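Long-range contact in putative ferredoxin (Hydrogenobacter thermophilus, PDB 7M1O), which carries a single [4Fe-4S] cluster and probably serves as an electron-transfer protein: residues A2-C15 / D60-V72. Sequence-based numbering, arbitrary orientation.
Unlike the reference sequence in segment 60-72: Ala64 (reference Ser). With SF4 (iron/sulfur cluster), chain C.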
ATOM      1  N   ALA A   2     -13.459   6.472   6.573  1.00 42.98           N
ATOM      2  CA  ALA A   2     -12.415   6.594   5.562  1.00 42.63           C
ATOM      3  C   ALA A   2     -11.371   5.498   5.735  1.00 38.37           C
ATOM      4  O   ALA A   2     -11.308   4.854   6.779  1.00 37.82           O
ATOM      5  CB  ALA A   2     -11.763   7.963   5.637  1.00 45.73           C
ATOM      6  N   LEU A   3     -10.554   5.300   4.704  1.00 33.71           N
ATOM      7  CA  LEU A   3      -9.538   4.254   4.710  1.00 29.62           C
ATOM      8  C   LEU A   3      -8.145   4.843   4.521  1.00 25.56           C
ATOM      9  O   LEU A   3      -7.943   5.718   3.679  1.00 24.71           O
ATOM     10  CB  LEU A   3      -9.829   3.233   3.608  1.00 28.62           C
ATOM     11  CG  LEU A   3      -9.283   1.822   3.821  1.00 28.11           C
ATOM     12  CD1 LEU A   3     -10.022   1.128   4.957  1.00 27.27           C
ATOM     13  CD2 LEU A   3      -9.386   1.010   2.537  1.00 28.60           C
ATOM     14  N   ARG A   4      -7.191   4.364   5.314  1.00 22.90           N
ATOM     15  CA  ARG A   4      -5.787   4.727   5.139  1.00 20.55           C
ATOM     16  C   ARG A   4      -4.936   3.467   5.063  1.00 18.39           C
ATOM     17  O   ARG A   4      -5.338   2.410   5.548  1.00 16.76           O
ATOM     18  CB  ARG A   4      -5.301   5.636   6.273  1.00 20.11           C
ATOM     19  CG  ARG A   4      -5.282   5.006   7.659  1.00 20.57           C
ATOM     20  CD  ARG A   4      -4.630   5.953   8.660  1.00 21.94           C
ATOM     21  NE  ARG A   4      -4.494   5.366   9.989  1.00 25.73           N
ATOM     22  CZ  ARG A   4      -3.881   5.960  11.007  1.00 29.56           C
ATOM     23  NH1 ARG A   4      -3.343   7.164  10.852  1.00 33.89           N
ATOM     24  NH2 ARG A   4      -3.803   5.353  12.182  1.00 27.46           N
ATOM     25  N   THR A   5      -3.761   3.582   4.451  1.00 18.02           N
ATOM     26  CA  THR A   5      -2.901   2.426   4.229  1.00 17.21           C
ATOM     27  C   THR A   5      -1.422   2.811   4.282  1.00 18.43           C
ATOM     28  O   THR A   5      -1.057   3.960   4.024  1.00 18.72           O
ATOM     29  CB  THR A   5      -3.215   1.755   2.867  1.00 16.19           C
ATOM     30  OG1 THR A   5      -2.414   0.578   2.702  1.00 16.70           O
ATOM     31  CG2 THR A   5      -2.958   2.717   1.711  1.00 15.46           C
ATOM     32  N   MET A   6      -0.582   1.844   4.642  1.00 20.30           N
ATOM     33  CA  MET A   6       0.865   2.035   4.669  1.00 23.18           C
ATOM     34  C   MET A   6       1.562   0.743   4.265  1.00 23.35           C
ATOM     35  O   MET A   6       0.946  -0.322   4.261  1.00 22.35           O
ATOM     36  CB  MET A   6       1.339   2.476   6.062  1.00 27.29           C
ATOM     37  CG  MET A   6       1.177   1.432   7.174  1.00 34.65           C
ATOM     38  SD  MET A   6       2.253   1.767   8.588  1.00 39.04           S
ATOM     39  CE  MET A   6       1.667   0.574   9.786  1.00 40.35           C
ATOM     40  N   VAL A   7       2.844   0.845   3.927  1.00 25.29           N
ATOM     41  CA  VAL A   7       3.661  -0.322   3.619  1.00 28.88           C
ATOM     42  C   VAL A   7       4.784  -0.454   4.638  1.00 27.36           C
ATOM     43  O   VAL A   7       5.487   0.512   4.927  1.00 26.49           O
ATOM     44  CB  VAL A   7       4.264  -0.242   2.199  1.00 34.35           C
ATOM     45  CG1 VAL A   7       5.203  -1.417   1.938  1.00 35.67           C
ATOM     46  CG2 VAL A   7       3.159  -0.209   1.156  1.00 35.67           C
ATOM     47  N   ASP A   8       4.937  -1.654   5.184  1.00 27.11           N
ATOM     48  CA  ASP A   8       6.032  -1.956   6.093  1.00 28.61           C
ATOM     49  C   ASP A   8       7.243  -2.419   5.282  1.00 29.30           C
ATOM     50  O   ASP A   8       7.287  -3.568   4.844  1.00 28.27           O
ATOM     51  CB  ASP A   8       5.615  -3.031   7.099  1.00 30.85           C
ATOM     52  CG  ASP A   8       6.613  -3.197   8.228  1.00 33.59           C
ATOM     53  OD1 ASP A   8       7.769  -2.754   8.079  1.00 34.07           O
ATOM     54  OD2 ASP A   8       6.237  -3.776   9.268  1.00 34.11           O
ATOM     55  N   PRO A   9       8.234  -1.532   5.081  1.00 31.95           N
ATOM     56  CA  PRO A   9       9.353  -1.894   4.205  1.00 33.76           C
ATOM     57  C   PRO A   9      10.215  -3.013   4.776  1.00 34.49           C
ATOM     58  O   PRO A   9      10.948  -3.667   4.036  1.00 35.70           O
ATOM     59  CB  PRO A   9      10.149  -0.592   4.107  1.00 34.12           C
ATOM     60  CG  PRO A   9       9.883   0.096   5.395  1.00 33.55           C
ATOM     61  CD  PRO A   9       8.456  -0.230   5.737  1.00 32.55           C
ATOM     62  N   ASP A  10      10.121  -3.225   6.083  1.00 34.02           N
ATOM     63  CA  ASP A  10      10.935  -4.229   6.755  1.00 33.90           C
ATOM     64  C   ASP A  10      10.595  -5.644   6.293  1.00 31.60           C
ATOM     65  O   ASP A  10      11.446  -6.533   6.334  1.00 32.12           O
ATOM     66  CB  ASP A  10      10.754  -4.119   8.269  1.00 37.12           C
ATOM     67  CG  ASP A  10      11.080  -2.734   8.795  1.00 39.83           C
ATOM     68  OD1 ASP A  10      11.982  -2.077   8.231  1.00 38.86           O
ATOM     69  OD2 ASP A  10      10.431  -2.300   9.771  1.00 42.26           O
ATOM     70  N   THR A  11       9.357  -5.843   5.845  1.00 29.67           N
ATOM     71  CA  THR A  11       8.862  -7.178   5.511  1.00 28.65           C
ATOM     72  C   THR A  11       8.530  -7.348   4.029  1.00 27.17           C
ATOM     73  O   THR A  11       8.344  -8.471   3.561  1.00 26.78           O
ATOM     74  CB  THR A  11       7.604  -7.515   6.329  1.00 28.41           C
ATOM     75  OG1 THR A  11       6.578  -6.552   6.056  1.00 28.50           O
ATOM     76  CG2 THR A  11       7.917  -7.512   7.819  1.00 28.92           C
ATOM     77  N   CYS A  12       8.447  -6.239   3.298  1.00 26.14           N
ATOM     78  CA  CYS A  12       8.133  -6.281   1.872  1.00 25.66           C
ATOM     79  C   CYS A  12       9.163  -7.098   1.099  1.00 25.30           C
ATOM     80  O   CYS A  12      10.367  -6.942   1.299  1.00 24.58           O
ATOM     81  CB  CYS A  12       8.060  -4.867   1.299  1.00 24.57           C
ATOM     82  SG  CYS A  12       7.868  -4.808  -0.501  1.00 21.58           S
ATOM     83  N   THR A  13       8.679  -7.962   0.211  1.00 26.86           N
ATOM     84  CA  THR A  13       9.546  -8.864  -0.541  1.00 27.78           C
ATOM     85  C   THR A  13       9.654  -8.458  -2.011  1.00 25.48           C
ATOM     86  O   THR A  13      10.139  -9.230  -2.840  1.00 24.83           O
ATOM     87  CB  THR A  13       9.039 -10.313  -0.449  1.00 27.03           C
ATOM     88  OG1 THR A  13       7.695 -10.386  -0.937  1.00 27.26           O
ATOM     89  CG2 THR A  13       9.075 -10.794   0.997  1.00 27.30           C
ATOM     90  N   SER A  14       9.202  -7.246  -2.321  1.00 24.01           N
ATOM     91  CA  SER A  14       9.348  -6.669  -3.656  1.00 22.02           C
ATOM     92  C   SER A  14       8.669  -7.509  -4.734  1.00 20.23           C
ATOM     93  O   SER A  14       9.187  -7.646  -5.843  1.00 19.71           O
ATOM     94  CB  SER A  14      10.831  -6.497  -3.994  1.00 21.93           C
ATOM     95  OG  SER A  14      11.475  -5.674  -3.037  1.00 21.84           O
ATOM     96  N   CYS A  15       7.505  -8.059  -4.407  1.00 19.21           N
ATOM     97  CA  CYS A  15       6.784  -8.926  -5.331  1.00 18.50           C
ATOM     98  C   CYS A  15       6.061  -8.134  -6.425  1.00 18.55           C
ATOM     99  O   CYS A  15       5.582  -8.711  -7.402  1.00 19.71           O
ATOM    100  CB  CYS A  15       5.785  -9.787  -4.565  1.00 18.86           C
ATOM    101  SG  CYS A  15       4.219  -8.972  -4.255  1.00 19.65           S
ATOM    102  N   ASP A  60      -5.016  -7.969   1.471  1.00 18.77           N
ATOM    103  CA  ASP A  60      -5.191  -9.391   1.751  1.00 20.93           C
ATOM    104  C   ASP A  60      -4.278 -10.246   0.879  1.00 20.72           C
ATOM    105  O   ASP A  60      -3.937 -11.373   1.243  1.00 21.29           O
ATOM    106  CB  ASP A  60      -6.646  -9.813   1.529  1.00 24.59           C
ATOM    107  CG  ASP A  60      -7.595  -9.222   2.554  1.00 28.56           C
ATOM    108  OD1 ASP A  60      -7.134  -8.806   3.639  1.00 29.79           O
ATOM    109  OD2 ASP A  60      -8.812  -9.186   2.276  1.00 28.94           O
ATOM    110  N   GLU A  61      -3.885  -9.708  -0.269  1.00 20.61           N
ATOM    111  CA  GLU A  61      -3.129 -10.471  -1.256  1.00 21.02           C
ATOM    112  C   GLU A  61      -1.620 -10.320  -1.098  1.00 19.54           C
ATOM    113  O   GLU A  61      -0.863 -11.140  -1.613  1.00 19.96           O
ATOM    114  CB  GLU A  61      -3.544 -10.053  -2.666  1.00 23.94           C
ATOM    115  CG  GLU A  61      -4.929 -10.544  -3.059  1.00 28.12           C
ATOM    116  CD  GLU A  61      -5.429  -9.927  -4.350  1.00 31.56           C
ATOM    117  OE1 GLU A  61      -4.786  -8.983  -4.856  1.00 35.04           O
ATOM    118  OE2 GLU A  61      -6.471 -10.386  -4.859  1.00 30.30           O
ATOM    119  N   CYS A  62      -1.184  -9.281  -0.394  1.00 18.24           N
ATOM    120  CA  CYS A  62       0.240  -9.093  -0.137  1.00 19.15           C
ATOM    121  C   CYS A  62       0.817 -10.347   0.520  1.00 20.52           C
ATOM    122  O   CYS A  62       0.358 -10.749   1.591  1.00 20.57           O
ATOM    123  CB  CYS A  62       0.482  -7.875   0.752  1.00 18.68           C
ATOM    124  SG  CYS A  62       2.206  -7.691   1.282  1.00 19.07           S
ATOM    125  N   PRO A  63       1.820 -10.973  -0.118  1.00 20.71           N
ATOM    126  CA  PRO A  63       2.340 -12.250   0.386  1.00 20.09           C
ATOM    127  C   PRO A  63       3.058 -12.136   1.728  1.00 20.14           C
ATOM    128  O   PRO A  63       3.175 -13.135   2.434  1.00 19.22           O
ATOM    129  CB  PRO A  63       3.319 -12.681  -0.711  1.00 18.83           C
ATOM    130  CG  PRO A  63       3.769 -11.410  -1.325  1.00 19.28           C
ATOM    131  CD  PRO A  63       2.568 -10.513  -1.303  1.00 19.70           C
ATOM    132  N   ALA A  64       3.519 -10.936   2.072  1.00 21.05           N
ATOM    133  CA  ALA A  64       4.343 -10.741   3.264  1.00 21.98           C
ATOM    134  C   ALA A  64       3.590 -10.045   4.398  1.00 22.22           C
ATOM    135  O   ALA A  64       4.144  -9.838   5.479  1.00 22.58           O
ATOM    136  CB  ALA A  64       5.586  -9.947   2.903  1.00 21.94           C
ATOM    137  N   GLY A  65       2.334  -9.687   4.158  1.00 21.43           N
ATOM    138  CA  GLY A  65       1.551  -8.985   5.158  1.00 20.50           C
ATOM    139  C   GLY A  65       2.169  -7.637   5.488  1.00 20.14           C
ATOM    140  O   GLY A  65       2.090  -7.166   6.625  1.00 18.93           O
ATOM    141  N   SER A  66       2.784  -7.020   4.481  1.00 21.67           N
ATOM    142  CA  SER A  66       3.516  -5.770   4.662  1.00 25.57           C
ATOM    143  C   SER A  66       2.595  -4.561   4.589  1.00 26.82           C
ATOM    144  O   SER A  66       2.897  -3.506   5.147  1.00 29.74           O
ATOM    145  CB  SER A  66       4.614  -5.637   3.605  1.00 29.14           C
ATOM    146  OG  SER A  66       5.503  -6.737   3.650  1.00 31.78           O
ATOM    147  N   ILE A  67       1.477  -4.716   3.890  1.00 23.84           N
ATOM    148  CA  ILE A  67       0.527  -3.627   3.732  1.00 22.90           C
ATOM    149  C   ILE A  67      -0.435  -3.596   4.909  1.00 21.78           C
ATOM    150  O   ILE A  67      -1.196  -4.538   5.136  1.00 20.45           O
ATOM    151  CB  ILE A  67      -0.266  -3.750   2.421  1.00 22.79           C
ATOM    152  CG1 ILE A  67       0.702  -3.838   1.238  1.00 23.92           C
ATOM    153  CG2 ILE A  67      -1.209  -2.561   2.261  1.00 22.19           C
ATOM    154  CD1 ILE A  67       0.036  -4.025  -0.102  1.00 23.15           C
ATOM    155  N   ILE A  68      -0.380  -2.501   5.659  1.00 22.32           N
ATOM    156  CA  ILE A  68      -1.275  -2.281   6.782  1.00 24.63           C
ATOM    157  C   ILE A  68      -2.338  -1.280   6.362  1.00 22.18           C
ATOM    158  O   ILE A  68      -2.021  -0.190   5.892  1.00 21.00           O
ATOM    159  CB  ILE A  68      -0.519  -1.766   8.018  1.00 29.98           C
ATOM    160  CG1 ILE A  68       0.756  -2.588   8.245  1.00 36.97           C
ATOM    161  CG2 ILE A  68      -1.415  -1.799   9.248  1.00 29.56           C
ATOM    162  CD1 ILE A  68       0.537  -4.087   8.299  1.00 39.27           C
ATOM    163  N   THR A  69      -3.597  -1.670   6.520  1.00 20.54           N
ATOM    164  CA  THR A  69      -4.732  -0.854   6.103  1.00 19.10           C
ATOM    165  C   THR A  69      -5.747  -0.815   7.235  1.00 19.77           C
ATOM    166  O   THR A  69      -5.923  -1.802   7.947  1.00 19.26           O
ATOM    167  CB  THR A  69      -5.392  -1.416   4.822  1.00 18.04           C
ATOM    168  OG1 THR A  69      -4.460  -1.356   3.736  1.00 17.49           O
ATOM    169  CG2 THR A  69      -6.642  -0.631   4.450  1.00 18.03           C
ATOM    170  N   GLU A  70      -6.409   0.323   7.412  1.00 20.91           N
ATOM    171  CA  GLU A  70      -7.415   0.428   8.458  1.00 22.77           C
ATOM    172  C   GLU A  70      -8.436   1.525   8.189  1.00 24.11           C
ATOM    173  O   GLU A  70      -8.180   2.475   7.448  1.00 22.67           O
ATOM    174  CB  GLU A  70      -6.744   0.661   9.816  1.00 23.47           C
ATOM    175  CG  GLU A  70      -5.742   1.800   9.840  1.00 24.68           C
ATOM    176  CD  GLU A  70      -5.045   1.938  11.183  1.00 25.23           C
ATOM    177  OE1 GLU A  70      -4.896   0.922  11.895  1.00 26.32           O
ATOM    178  OE2 GLU A  70      -4.645   3.067  11.528  1.00 25.30           O
ATOM    179  N   GLU A  71      -9.603   1.364   8.802  1.00 28.26           N
ATOM    180  CA  GLU A  71     -10.687   2.331   8.706  1.00 33.11           C
ATOM    181  C   GLU A  71     -10.515   3.406   9.769  1.00 32.09           C
ATOM    182  O   GLU A  71     -10.310   3.098  10.943  1.00 29.90           O
ATOM    183  CB  GLU A  71     -12.040   1.632   8.867  1.00 39.34           C
ATOM    184  CG  GLU A  71     -12.740   1.318   7.555  1.00 44.97           C
ATOM    185  CD  GLU A  71     -13.347   2.547   6.905  1.00 47.42           C
ATOM    186  OE1 GLU A  71     -13.766   3.468   7.638  1.00 47.80           O
ATOM    187  OE2 GLU A  71     -13.402   2.596   5.658  1.00 48.61           O
ATOM    188  N   VAL A  72     -10.593   4.667   9.351  1.00 32.56           N
ATOM    189  CA  VAL A  72     -10.438   5.794  10.265  1.00 32.82           C
ATOM    190  C   VAL A  72     -11.586   6.782  10.098  1.00 34.00           C
ATOM    191  O   VAL A  72     -11.762   7.691  10.910  1.00 34.69           O
ATOM    192  CB  VAL A  72      -9.098   6.521  10.039  1.00 31.28           C
ATOM    193  CG1 VAL A  72      -7.933   5.616  10.416  1.00 30.94           C
ATOM    194  CG2 VAL A  72      -8.973   6.981   8.595  1.00 30.99           C
ATOM    195  OXT VAL A  72     -12.365   6.690   9.148  1.00 34.46           O
TER
HETATM  196 FE1  SF4 C 101       5.822  -5.614  -1.091  1.00 19.94          FE
HETATM  197 FE2  SF4 C 101       3.401  -6.644  -0.349  1.00 19.96          FE
HETATM  198 FE3  SF4 C 101       4.441  -7.237  -2.802  1.00 20.69          FE
HETATM  199 FE4  SF4 C 101       3.540  -4.707  -2.287  1.00 19.33          FE
HETATM  200  S1  SF4 C 101       2.298  -6.615  -2.345  1.00 18.50           S
HETATM  201  S2  SF4 C 101       5.487  -5.282  -3.323  1.00 20.24           S
HETATM  202  S3  SF4 C 101       4.111  -4.496  -0.086  1.00 18.57           S
HETATM  203  S4  SF4 C 101       5.313  -7.810  -0.775  1.00 19.52           S
HETATM  204  O   HOH W   1       4.552  -6.142   8.180  1.00 27.09           O
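Glu70 OE2 is gripped by two nitrogens of Arg4 in a side-on salt bridge: NE at 2.8 Å, on the lone pair turned away from the other carboxylate oxygen, and NH2 at 2.5 Å, nearly along the C-O bond. The guanidinium and carboxylate planes lie only 17° apart, and the two side chains run side by side because both have CG between the backbone N and the carbonyl carbon and then extend. CG1 of Val72 packs 3.5 Å from Arg4 NE, while Trp44 offers the guanidinium a cation-pi partner. With an alanine in place of Arg4, Glu70 would probably lose its charge mate across the strands and Val72 and Trp44 the chain they pack on. Farther along this face, Met6 CE lies 3.6 Å from Ile68 CG1.

Strands 3-7 and 67-71 pair antiparallel, their N-to-C directions 166° apart, with backbone N-H...O bonds both ways in the pairs Arg4-Glu70 and Met6-Ile68. They join the chain's two ends as the central and an outer strand of a three-stranded sheet in a single-cluster ferredoxin: strand 3-7 runs into the loop of Cys12 and Cys15, and strand 67-71 follows the Cys62 turn. On the other face, toward helix 52-61, Thr5 OG1 and Thr69 OG1 share a hydrogen bond of 3.0 Å; Tyr26 and Thr59 supply further hydroxyl partners to Thr5 and Thr69, respectively.

At the cluster end, Thr11 OG1 meets Ser66 OG at 2.6 Å, tying together the loops that deliver Cys12 and Cys15 from one segment and Cys62 from the other, each to a separate iron; Cys18 is the remaining cysteine ligand. Ala64, an engineered replacement for serine, brings CB to 3.2 Å from Thr11 O. Val7 and Ile67 border the cluster sulfide S3, and the backbone N of Ser66 donates to Cys62 SG, a second-shell bond to a thiolate ligand.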